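Local coordinates for La-related protein 7 homolog (PDB 6TZN) that binds the telomerase RNA ter1 and promotes its assembly with the catalytic subunit trt1 into the telomerase holoenzyme, at residues A[17-22]-A[50-55]. Numbering follows the deposited sequence.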
loop_
_atom_site.group_PDB
_atom_site.type_symbol
_atom_site.label_atom_id
_atom_site.label_comp_id
_atom_site.label_asym_id
_atom_site.label_seq_id
_atom_site.Cartn_x
_atom_site.Cartn_y
_atom_site.Cartn_z
ATOM N N LYS A 17 5.416 0.066 -2.979
ATOM C CA LYS A 17 6.761 0.523 -3.297
ATOM C C LYS A 17 6.740 1.954 -3.813
ATOM O O LYS A 17 5.749 2.415 -4.392
ATOM C CB LYS A 17 7.419 -0.369 -4.355
ATOM C CG LYS A 17 7.615 -1.800 -3.892
ATOM C CD LYS A 17 8.510 -2.577 -4.834
ATOM C CE LYS A 17 7.855 -2.789 -6.181
ATOM N NZ LYS A 17 8.773 -3.518 -7.098
ATOM N N ASN A 18 7.871 2.641 -3.610
ATOM C CA ASN A 18 8.106 4.008 -4.077
ATOM C C ASN A 18 7.350 5.057 -3.267
ATOM O O ASN A 18 7.028 6.133 -3.773
ATOM C CB ASN A 18 7.901 4.156 -5.585
ATOM C CG ASN A 18 8.754 3.186 -6.359
ATOM O OD1 ASN A 18 9.950 3.047 -6.087
ATOM N ND2 ASN A 18 8.149 2.495 -7.318
ATOM N N LEU A 19 7.097 4.761 -1.995
ATOM C CA LEU A 19 6.644 5.789 -1.072
ATOM C C LEU A 19 7.747 6.821 -0.862
ATOM O O LEU A 19 8.941 6.521 -0.982
ATOM C CB LEU A 19 6.313 5.161 0.280
ATOM C CG LEU A 19 5.088 4.246 0.290
ATOM C CD1 LEU A 19 5.100 3.356 1.519
ATOM C CD2 LEU A 19 3.816 5.081 0.226
ATOM N N HIS A 20 7.342 8.043 -0.556
ATOM C CA HIS A 20 8.318 9.048 -0.161
ATOM C C HIS A 20 9.060 8.577 1.089
ATOM O O HIS A 20 8.421 8.129 2.052
ATOM C CB HIS A 20 7.639 10.383 0.101
ATOM C CG HIS A 20 8.601 11.515 0.253
ATOM N ND1 HIS A 20 9.370 11.697 1.386
ATOM C CD2 HIS A 20 8.944 12.507 -0.602
ATOM C CE1 HIS A 20 10.140 12.757 1.222
ATOM N NE2 HIS A 20 9.905 13.264 0.024
ATOM N N PRO A 21 10.397 8.649 1.111
ATOM C CA PRO A 21 11.145 8.015 2.211
ATOM C C PRO A 21 10.893 8.641 3.571
ATOM O O PRO A 21 11.168 7.999 4.590
ATOM C CB PRO A 21 12.613 8.173 1.783
ATOM C CG PRO A 21 12.603 9.341 0.843
ATOM C CD PRO A 21 11.293 9.219 0.092
ATOM N N LEU A 22 10.389 9.871 3.630
ATOM C CA LEU A 22 10.197 10.536 4.908
ATOM C C LEU A 22 8.729 10.599 5.323
ATOM O O LEU A 22 8.364 11.385 6.201
ATOM C CB LEU A 22 10.904 11.892 4.928
ATOM C CG LEU A 22 12.439 11.740 4.850
ATOM C CD1 LEU A 22 13.109 13.034 4.438
ATOM C CD2 LEU A 22 13.029 11.220 6.164
ATOM N N ILE A 50 -0.353 -1.466 8.953
ATOM C CA ILE A 50 0.630 -0.928 8.032
ATOM C C ILE A 50 1.986 -1.154 8.672
ATOM O O ILE A 50 2.267 -0.608 9.747
ATOM C CB ILE A 50 0.381 0.563 7.770
ATOM C CG1 ILE A 50 -0.994 0.755 7.120
ATOM C CG2 ILE A 50 1.499 1.161 6.919
ATOM C CD1 ILE A 50 -1.407 2.203 6.985
ATOM N N ASP A 51 2.814 -1.980 8.043
ATOM C CA ASP A 51 4.173 -2.207 8.521
ATOM C C ASP A 51 5.085 -1.262 7.752
ATOM O O ASP A 51 5.294 -1.427 6.544
ATOM C CB ASP A 51 4.590 -3.663 8.324
ATOM C CG ASP A 51 3.705 -4.655 9.089
ATOM O OD1 ASP A 51 2.924 -4.259 9.987
ATOM O OD2 ASP A 51 3.804 -5.856 8.786
ATOM N N TYR A 52 5.606 -0.250 8.438
ATOM C CA TYR A 52 6.409 0.766 7.777
ATOM C C TYR A 52 7.460 1.279 8.747
ATOM O O TYR A 52 7.155 1.547 9.909
ATOM C CB TYR A 52 5.555 1.940 7.280
ATOM C CG TYR A 52 6.405 3.028 6.683
ATOM C CD1 TYR A 52 7.026 2.855 5.450
ATOM C CD2 TYR A 52 6.644 4.206 7.380
ATOM C CE1 TYR A 52 7.838 3.837 4.912
ATOM C CE2 TYR A 52 7.450 5.196 6.848
ATOM C CZ TYR A 52 8.044 5.006 5.621
ATOM O OH TYR A 52 8.866 5.974 5.105
ATOM N N ARG A 53 8.688 1.417 8.252
ATOM C CA ARG A 53 9.804 1.950 9.022
ATOM C C ARG A 53 10.240 3.262 8.394
ATOM O O ARG A 53 10.449 3.329 7.179
ATOM C CB ARG A 53 10.984 0.977 9.016
ATOM C CG ARG A 53 12.137 1.435 9.884
ATOM N N LYS A 54 10.400 4.295 9.221
ATOM C CA LYS A 54 10.800 5.601 8.716
ATOM C C LYS A 54 12.088 5.501 7.906
ATOM O O LYS A 54 13.002 4.740 8.247
ATOM C CB LYS A 54 10.988 6.574 9.881
ATOM C CG LYS A 54 11.264 8.000 9.448
ATOM C CD LYS A 54 11.223 8.962 10.625
ATOM C CE LYS A 54 11.569 10.372 10.189
ATOM N NZ LYS A 54 10.741 10.792 9.028
ATOM N N ASP A 55 12.145 6.269 6.815
ATOM C CA ASP A 55 13.280 6.313 5.894
ATOM C C ASP A 55 13.396 5.088 5.003
ATOM O O ASP A 55 14.439 4.863 4.386
ATOM C CB ASP A 55 14.614 6.694 6.557
ATOM C CG ASP A 55 15.085 8.069 6.148
ATOM O OD1 ASP A 55 14.665 8.549 5.075
ATOM O OD2 ASP A 55 15.867 8.690 6.902
#
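The carbonyl oxygen of Pro21 faces both Tyr52 and Asp55. The amide of Asp55 gives it a weak hydrogen bond, with N 3.0 Å from Pro21 O and an angle of 121° at the hydrogen. Asp55 CA also lies 3.0 Å from Pro21 O, in a bent CH...O contact. Tyr52 brings its ring edge to the same oxygen. Its OH is 3.1 Å from Pro21 O, but the angle is poor, and the hydroxyl is hydrogen-bonded instead to the carbonyl of Glu56. With CG anti to the backbone N (chi1 176°), the Tyr52 ring reaches toward 17-22. Its CE1 lies 4.4 Å from Leu19 CD1, a loose apolar approach. Thr23, Ile28 and Ala59 also touch this tyrosine.

Leu22 has the most surface buried here. Its side chain runs alongside that of Asp55, and CD2 comes within 3.3 Å of Asp55 OD1. Lys54 crosses the leucine at an angle. Bent at its last torsion (chi4 52°), it sets NZ 3.7 Å from Leu22 CD2. The backbone N of Leu22 donates a hydrogen bond to His20 ND1, a local bond within residues 20-22.

The contact joins the loop between strand 13-17 and helix 25-39 to the turn that follows edge strand 47-51 and leads into strand 58-63. These are the β1-α1 and β2-β3 loops of an RRM fold, here the C-terminal xRRM of this LARP7-family protein.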